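Local atomic coordinates of flagellar hook protein FlgE (Caulobacter crescentus CB15, PDB entry 5AY6), a protein that forms the flagellar hook, the curved segment that probably works as a universal joint passing motor torque to the filament. Residues Ala21-Lys35 with Asp136-Ser148. Sequence-based numbering, arbitrary orientation.
Sequences AAVSYKVGTAGSPSK and DAEVVAGKLYDPS
Tyr25 lays one face of its ring against the backbone of Gly142, whose CA sits over the ring centre in a CH-pi contact, 3.5 Å from the centroid and only 10° off the normal. With CG anti to the backbone N (chi1 168°), the ring reaches across to the type I turn Val140-Lys143, and the missing side chain at Gly142 is what lets it come so near: a CB there would run into Tyr25 CD2. The carbonyl O of Glu138 lies at the ring edge, 3.6 Å from Tyr25 CE2, and a water lying in the ring plane bridges that same oxygen to Tyr25 OH. At the root of the ring, Leu144 brings one methyl, CD2, to 3.6 Å from Tyr25 CB; the same branch also touches Ala22 O.

All this belongs to the part of the hook protein assigned to the FlgE third-domain family, where strand 24-39 is an outermost strand of a five-stranded antiparallel sheet and the segment carrying helix 137-140 lies against it. Tyr52 of the adjacent strand 45-53 also packs on Leu144 and Val27.

Further along, a backbone hydrogen bond joins the two segments: Tyr145 N donates to Ala22 O at 2.8 Å. Beside it the Val23 and Tyr145 side chains lie side by side, pointing the same way, with Val23 CG2 4.2 Å from Tyr145 CB, while the Tyr145 hydroxyl points away and hydrogen-bonds Glu199 OE2.

Past the Thr29-Ser32 turn, Lys35 bends at chi2 (-68°) and comes toward the extended Glu138 from the opposite direction. Lys35 NZ donates to Glu138 OE2 on its syn lone pair, the side of the other oxygen, at 2.8 Å, a salt bridge with a weaker second bond to OE1; that OE1 also rests 3.5 Å from Val27 CG1, whose side chain crosses Glu138 roughly at right angles.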
ATOM      1  N   ALA A  21       7.598   9.472   3.037  1.00  9.37           N
ATOM      2  CA  ALA A  21       8.887   8.803   2.892  1.00 15.21           C
ATOM      3  C   ALA A  21       8.779   7.302   3.156  1.00 10.66           C
ATOM      4  O   ALA A  21       9.567   6.521   2.632  1.00 11.95           O
ATOM      5  CB  ALA A  21       9.906   9.425   3.822  1.00 10.48           C
ATOM      6  N   ALA A  22       7.806   6.900   3.968  1.00 10.55           N
ATOM      7  CA  ALA A  22       7.589   5.480   4.244  1.00 10.80           C
ATOM      8  C   ALA A  22       6.907   4.757   3.077  1.00 16.27           C
ATOM      9  O   ALA A  22       6.836   3.531   3.058  1.00 12.42           O
ATOM     10  CB  ALA A  22       6.768   5.309   5.517  1.00 13.49           C
ATOM     11  N   VAL A  23       6.399   5.512   2.108  1.00 10.89           N
ATOM     12  CA  VAL A  23       5.797   4.906   0.925  1.00 11.46           C
ATOM     13  C   VAL A  23       6.721   5.044  -0.284  1.00 14.88           C
ATOM     14  O   VAL A  23       6.888   4.097  -1.054  1.00 13.98           O
ATOM     15  CB  VAL A  23       4.413   5.522   0.613  1.00 13.68           C
ATOM     16  CG1 VAL A  23       3.938   5.138  -0.777  1.00 12.32           C
ATOM     17  CG2 VAL A  23       3.400   5.084   1.664  1.00 14.07           C
ATOM     18  N   SER A  24       7.320   6.221  -0.447  1.00 10.64           N
ATOM     19  CA  SER A  24       8.332   6.439  -1.480  1.00 13.92           C
ATOM     20  C   SER A  24       9.611   6.969  -0.847  1.00 17.09           C
ATOM     21  O   SER A  24       9.693   8.136  -0.455  1.00 17.27           O
ATOM     22  CB  SER A  24       7.836   7.406  -2.549  1.00 12.79           C
ATOM     23  OG  SER A  24       6.775   6.831  -3.286  1.00 13.85           O
ATOM     24  N   TYR A  25      10.613   6.106  -0.767  1.00 14.18           N
ATOM     25  CA  TYR A  25      11.814   6.406  -0.010  1.00 12.32           C
ATOM     26  C   TYR A  25      12.994   6.769  -0.900  1.00 17.07           C
ATOM     27  O   TYR A  25      13.502   5.930  -1.645  1.00 14.81           O
ATOM     28  CB  TYR A  25      12.164   5.208   0.877  1.00 15.69           C
ATOM     29  CG  TYR A  25      13.534   5.270   1.505  1.00 12.70           C
ATOM     30  CD1 TYR A  25      13.818   6.186   2.509  1.00 21.08           C
ATOM     31  CD2 TYR A  25      14.535   4.394   1.112  1.00 19.23           C
ATOM     32  CE1 TYR A  25      15.070   6.236   3.095  1.00 19.79           C
ATOM     33  CE2 TYR A  25      15.790   4.438   1.693  1.00 20.14           C
ATOM     34  CZ  TYR A  25      16.049   5.360   2.682  1.00 17.35           C
ATOM     35  OH  TYR A  25      17.295   5.407   3.262  1.00 29.57           O
ATOM     36  N   LYS A  26      13.434   8.023  -0.817  1.00 14.72           N
ATOM     37  CA  LYS A  26      14.619   8.451  -1.554  1.00 13.65           C
ATOM     38  C   LYS A  26      15.874   8.104  -0.773  1.00 17.04           C
ATOM     39  O   LYS A  26      16.039   8.538   0.366  1.00 14.63           O
ATOM     40  CB  LYS A  26      14.593   9.952  -1.837  1.00 14.42           C
ATOM     41  CG  LYS A  26      15.787  10.421  -2.659  1.00 21.63           C
ATOM     42  CD  LYS A  26      16.180  11.843  -2.316  1.00 20.19           C
ATOM     43  CE  LYS A  26      15.008  12.788  -2.489  1.00 32.47           C
ATOM     44  NZ  LYS A  26      15.177  14.030  -1.685  1.00 40.19           N
ATOM     45  N   VAL A  27      16.750   7.321  -1.398  1.00 17.55           N
ATOM     46  CA  VAL A  27      18.001   6.892  -0.785  1.00 18.80           C
ATOM     47  C   VAL A  27      18.929   8.068  -0.516  1.00 22.16           C
ATOM     48  O   VAL A  27      19.085   8.949  -1.358  1.00 20.76           O
ATOM     49  CB  VAL A  27      18.743   5.877  -1.685  1.00 12.77           C
ATOM     50  CG1 VAL A  27      20.054   5.438  -1.043  1.00 13.94           C
ATOM     51  CG2 VAL A  27      17.857   4.678  -1.978  1.00 15.54           C
ATOM     52  N   GLY A  28      19.540   8.081   0.664  1.00 18.83           N
ATOM     53  CA  GLY A  28      20.602   9.028   0.941  1.00 21.57           C
ATOM     54  C   GLY A  28      20.177  10.153   1.858  1.00 26.10           C
ATOM     55  O   GLY A  28      19.052  10.178   2.352  1.00 32.75           O
ATOM     56  N   THR A  29      21.089  11.089   2.078  1.00 33.29           N
ATOM     57  CA  THR A  29      20.838  12.202   2.978  1.00 34.96           C
ATOM     58  C   THR A  29      20.180  13.369   2.246  1.00 29.70           C
ATOM     59  O   THR A  29      20.399  13.566   1.050  1.00 24.47           O
ATOM     60  CB  THR A  29      22.141  12.675   3.637  1.00 42.18           C
ATOM     61  OG1 THR A  29      23.110  12.954   2.621  1.00 45.97           O
ATOM     62  CG2 THR A  29      22.690  11.587   4.550  1.00 41.09           C
ATOM     63  N   ALA A  30      19.368  14.132   2.970  1.00 27.21           N
ATOM     64  CA  ALA A  30      18.673  15.279   2.398  1.00 29.18           C
ATOM     65  C   ALA A  30      19.654  16.330   1.888  1.00 25.10           C
ATOM     66  O   ALA A  30      20.630  16.653   2.560  1.00 25.92           O
ATOM     67  CB  ALA A  30      17.737  15.892   3.427  1.00 30.84           C
ATOM     68  N   GLY A  31      19.392  16.856   0.695  1.00 29.42           N
ATOM     69  CA  GLY A  31      20.202  17.930   0.146  1.00 32.62           C
ATOM     70  C   GLY A  31      21.313  17.488  -0.785  1.00 30.18           C
ATOM     71  O   GLY A  31      22.055  18.319  -1.307  1.00 34.99           O
ATOM     72  N   SER A  32      21.433  16.182  -0.993  1.00 21.70           N
ATOM     73  CA  SER A  32      22.429  15.649  -1.914  1.00 24.00           C
ATOM     74  C   SER A  32      21.850  14.460  -2.674  1.00 26.11           C
ATOM     75  O   SER A  32      20.963  13.774  -2.169  1.00 30.36           O
ATOM     76  CB  SER A  32      23.697  15.245  -1.164  1.00 18.49           C
ATOM     77  OG  SER A  32      23.459  14.116  -0.344  1.00 40.70           O
ATOM     78  N   PRO A  33      22.338  14.223  -3.901  1.00 27.25           N
ATOM     79  CA  PRO A  33      21.827  13.102  -4.700  1.00 24.98           C
ATOM     80  C   PRO A  33      22.071  11.760  -4.023  1.00 20.45           C
ATOM     81  O   PRO A  33      23.036  11.623  -3.264  1.00 17.38           O
ATOM     82  CB  PRO A  33      22.625  13.201  -6.006  1.00 22.18           C
ATOM     83  CG  PRO A  33      23.105  14.619  -6.058  1.00 29.99           C
ATOM     84  CD  PRO A  33      23.336  15.018  -4.636  1.00 22.77           C
ATOM     85  N   SER A  34      21.198  10.794  -4.289  1.00 17.48           N
ATOM     86  CA  SER A  34      21.368   9.432  -3.799  1.00 16.46           C
ATOM     87  C   SER A  34      22.740   8.887  -4.174  1.00 14.47           C
ATOM     88  O   SER A  34      23.495   8.421  -3.318  1.00 20.45           O
ATOM     89  CB  SER A  34      20.277   8.515  -4.363  1.00 15.95           C
ATOM     90  OG  SER A  34      18.976   8.925  -3.967  1.00 14.38           O
ATOM     91  N   LYS A  35      23.059   8.963  -5.463  1.00 19.30           N
ATOM     92  CA  LYS A  35      24.310   8.421  -5.985  1.00 18.66           C
ATOM     93  C   LYS A  35      25.025   9.478  -6.821  1.00 26.29           C
ATOM     94  O   LYS A  35      24.385  10.252  -7.538  1.00 24.39           O
ATOM     95  CB  LYS A  35      24.047   7.161  -6.821  1.00 24.06           C
ATOM     96  CG  LYS A  35      23.323   6.037  -6.073  1.00 19.27           C
ATOM     97  CD  LYS A  35      24.191   5.440  -4.977  1.00 18.54           C
ATOM     98  CE  LYS A  35      23.398   4.466  -4.117  1.00 15.59           C
ATOM     99  NZ  LYS A  35      24.270   3.725  -3.166  1.00 17.14           N
ATOM    100  N   ASP A 136      19.444  -6.047  -1.104  1.00 12.34           N
ATOM    101  CA  ASP A 136      18.274  -5.286  -0.679  1.00 16.21           C
ATOM    102  C   ASP A 136      18.550  -4.376   0.521  1.00 14.33           C
ATOM    103  O   ASP A 136      17.622  -3.834   1.121  1.00 12.56           O
ATOM    104  CB  ASP A 136      17.104  -6.238  -0.368  1.00 13.98           C
ATOM    105  CG  ASP A 136      17.333  -7.087   0.876  1.00 19.97           C
ATOM    106  OD1 ASP A 136      18.440  -7.048   1.458  1.00 19.03           O
ATOM    107  OD2 ASP A 136      16.392  -7.814   1.269  1.00 18.05           O
ATOM    108  N   ALA A 137      19.823  -4.197   0.859  1.00 14.77           N
ATOM    109  CA  ALA A 137      20.194  -3.419   2.036  1.00 11.81           C
ATOM    110  C   ALA A 137      19.651  -1.990   2.002  1.00 20.57           C
ATOM    111  O   ALA A 137      19.146  -1.488   3.002  1.00 17.21           O
ATOM    112  CB  ALA A 137      21.702  -3.390   2.191  1.00  8.37           C
ATOM    113  N   GLU A 138      19.752  -1.334   0.853  1.00 16.48           N
ATOM    114  CA  GLU A 138      19.394   0.078   0.795  1.00 15.82           C
ATOM    115  C   GLU A 138      17.883   0.291   0.822  1.00 21.34           C
ATOM    116  O   GLU A 138      17.405   1.271   1.399  1.00 20.06           O
ATOM    117  CB  GLU A 138      20.022   0.729  -0.438  1.00 19.36           C
ATOM    118  CG  GLU A 138      21.546   0.717  -0.366  1.00 19.54           C
ATOM    119  CD  GLU A 138      22.210   1.725  -1.283  1.00 22.87           C
ATOM    120  OE1 GLU A 138      21.500   2.408  -2.049  1.00 24.41           O
ATOM    121  OE2 GLU A 138      23.452   1.835  -1.233  1.00 29.25           O
ATOM    122  N   VAL A 139      17.126  -0.626   0.227  1.00 15.74           N
ATOM    123  CA  VAL A 139      15.674  -0.524   0.282  1.00 13.11           C
ATOM    124  C   VAL A 139      15.163  -0.961   1.657  1.00 14.28           C
ATOM    125  O   VAL A 139      14.203  -0.389   2.174  1.00 14.02           O
ATOM    126  CB  VAL A 139      14.984  -1.350  -0.837  1.00 15.81           C
ATOM    127  CG1 VAL A 139      15.337  -2.834  -0.745  1.00  9.44           C
ATOM    128  CG2 VAL A 139      13.475  -1.154  -0.786  1.00 15.11           C
ATOM    129  N   VAL A 140      15.815  -1.958   2.253  1.00 15.28           N
ATOM    130  CA  VAL A 140      15.440  -2.430   3.585  1.00 18.66           C
ATOM    131  C   VAL A 140      15.624  -1.311   4.605  1.00 15.71           C
ATOM    132  O   VAL A 140      14.855  -1.195   5.559  1.00 18.50           O
ATOM    133  CB  VAL A 140      16.260  -3.687   3.994  1.00 17.22           C
ATOM    134  CG1 VAL A 140      16.282  -3.874   5.504  1.00 13.90           C
ATOM    135  CG2 VAL A 140      15.698  -4.930   3.311  1.00 11.74           C
ATOM    136  N   ALA A 141      16.620  -0.461   4.377  1.00 16.00           N
ATOM    137  CA  ALA A 141      16.881   0.665   5.272  1.00 19.16           C
ATOM    138  C   ALA A 141      15.724   1.663   5.285  1.00 15.29           C
ATOM    139  O   ALA A 141      15.535   2.392   6.256  1.00 20.84           O
ATOM    140  CB  ALA A 141      18.175   1.366   4.882  1.00 18.90           C
ATOM    141  N   GLY A 142      14.952   1.688   4.205  1.00 14.12           N
ATOM    142  CA  GLY A 142      13.833   2.606   4.086  1.00 14.85           C
ATOM    143  C   GLY A 142      12.611   2.229   4.902  1.00 16.10           C
ATOM    144  O   GLY A 142      11.716   3.058   5.086  1.00 15.28           O
ATOM    145  N   LYS A 143      12.579   0.988   5.389  1.00 12.77           N
ATOM    146  CA  LYS A 143      11.453   0.461   6.166  1.00 15.13           C
ATOM    147  C   LYS A 143      10.111   0.810   5.523  1.00 16.51           C
ATOM    148  O   LYS A 143       9.288   1.513   6.110  1.00 15.08           O
ATOM    149  CB  LYS A 143      11.507   0.983   7.602  1.00 15.09           C
ATOM    150  CG  LYS A 143      12.798   0.616   8.341  1.00 16.48           C
ATOM    151  CD  LYS A 143      12.747   1.060   9.798  1.00 27.87           C
ATOM    152  CE  LYS A 143      14.129   1.036  10.440  1.00 36.81           C
ATOM    153  NZ  LYS A 143      14.790  -0.292  10.302  1.00 36.38           N
ATOM    154  N   LEU A 144       9.905   0.324   4.304  1.00 14.71           N
ATOM    155  CA  LEU A 144       8.739   0.711   3.517  1.00 13.54           C
ATOM    156  C   LEU A 144       7.428   0.098   3.997  1.00 15.80           C
ATOM    157  O   LEU A 144       7.404  -0.971   4.613  1.00 13.58           O
ATOM    158  CB  LEU A 144       8.952   0.347   2.049  1.00 12.69           C
ATOM    159  CG  LEU A 144      10.023   1.181   1.344  1.00 12.08           C
ATOM    160  CD1 LEU A 144      10.195   0.718  -0.087  1.00 16.08           C
ATOM    161  CD2 LEU A 144       9.629   2.642   1.396  1.00 17.47           C
ATOM    162  N   TYR A 145       6.342   0.802   3.696  1.00 13.96           N
ATOM    163  CA  TYR A 145       4.989   0.332   3.957  1.00 11.58           C
ATOM    164  C   TYR A 145       4.730  -1.050   3.382  1.00  8.57           C
ATOM    165  O   TYR A 145       5.119  -1.355   2.248  1.00 11.47           O
ATOM    166  CB  TYR A 145       3.970   1.316   3.375  1.00 11.04           C
ATOM    167  CG  TYR A 145       2.536   0.833   3.434  1.00 12.61           C
ATOM    168  CD1 TYR A 145       1.892   0.365   2.293  1.00  9.41           C
ATOM    169  CD2 TYR A 145       1.827   0.847   4.627  1.00  9.25           C
ATOM    170  CE1 TYR A 145       0.578  -0.076   2.343  1.00 11.23           C
ATOM    171  CE2 TYR A 145       0.515   0.415   4.685  1.00 10.39           C
ATOM    172  CZ  TYR A 145      -0.102  -0.048   3.547  1.00  9.68           C
ATOM    173  OH  TYR A 145      -1.405  -0.485   3.614  1.00  8.51           O
ATOM    174  N   ASP A 146       4.066  -1.879   4.178  1.00 10.26           N
ATOM    175  CA  ASP A 146       3.583  -3.178   3.730  1.00  7.86           C
ATOM    176  C   ASP A 146       2.242  -3.452   4.388  1.00  9.25           C
ATOM    177  O   ASP A 146       2.141  -3.430   5.611  1.00 10.72           O
ATOM    178  CB  ASP A 146       4.569  -4.286   4.073  1.00  8.89           C
ATOM    179  CG  ASP A 146       4.179  -5.608   3.452  1.00 11.21           C
ATOM    180  OD1 ASP A 146       3.226  -6.242   3.955  1.00 11.63           O
ATOM    181  OD2 ASP A 146       4.817  -6.002   2.455  1.00 12.07           O
ATOM    182  N   PRO A 147       1.203  -3.718   3.578  1.00  8.65           N
ATOM    183  CA  PRO A 147      -0.154  -3.902   4.104  1.00  8.78           C
ATOM    184  C   PRO A 147      -0.261  -5.072   5.078  1.00 15.98           C
ATOM    185  O   PRO A 147      -1.213  -5.131   5.860  1.00 19.28           O
ATOM    186  CB  PRO A 147      -0.995  -4.156   2.845  1.00 11.11           C
ATOM    187  CG  PRO A 147      -0.012  -4.544   1.780  1.00 16.99           C
ATOM    188  CD  PRO A 147       1.254  -3.821   2.109  1.00 11.64           C
ATOM    189  N   SER A 148       0.716  -5.970   5.044  1.00 11.56           N
ATOM    190  CA  SER A 148       0.710  -7.148   5.900  1.00 12.44           C
ATOM    191  C   SER A 148       1.669  -7.058   7.088  1.00 15.74           C
ATOM    192  O   SER A 148       1.289  -7.380   8.211  1.00 17.33           O
ATOM    193  CB  SER A 148       1.045  -8.389   5.072  1.00 20.66           C
ATOM    194  OG  SER A 148       1.321  -9.496   5.910  1.00 20.52           O
TER
HETATM  195  O   HOH W   1      11.355   5.761   4.605  1.00 19.69           O
HETATM  196  O   HOH W   2      19.161   3.128   2.012  1.00 18.33           O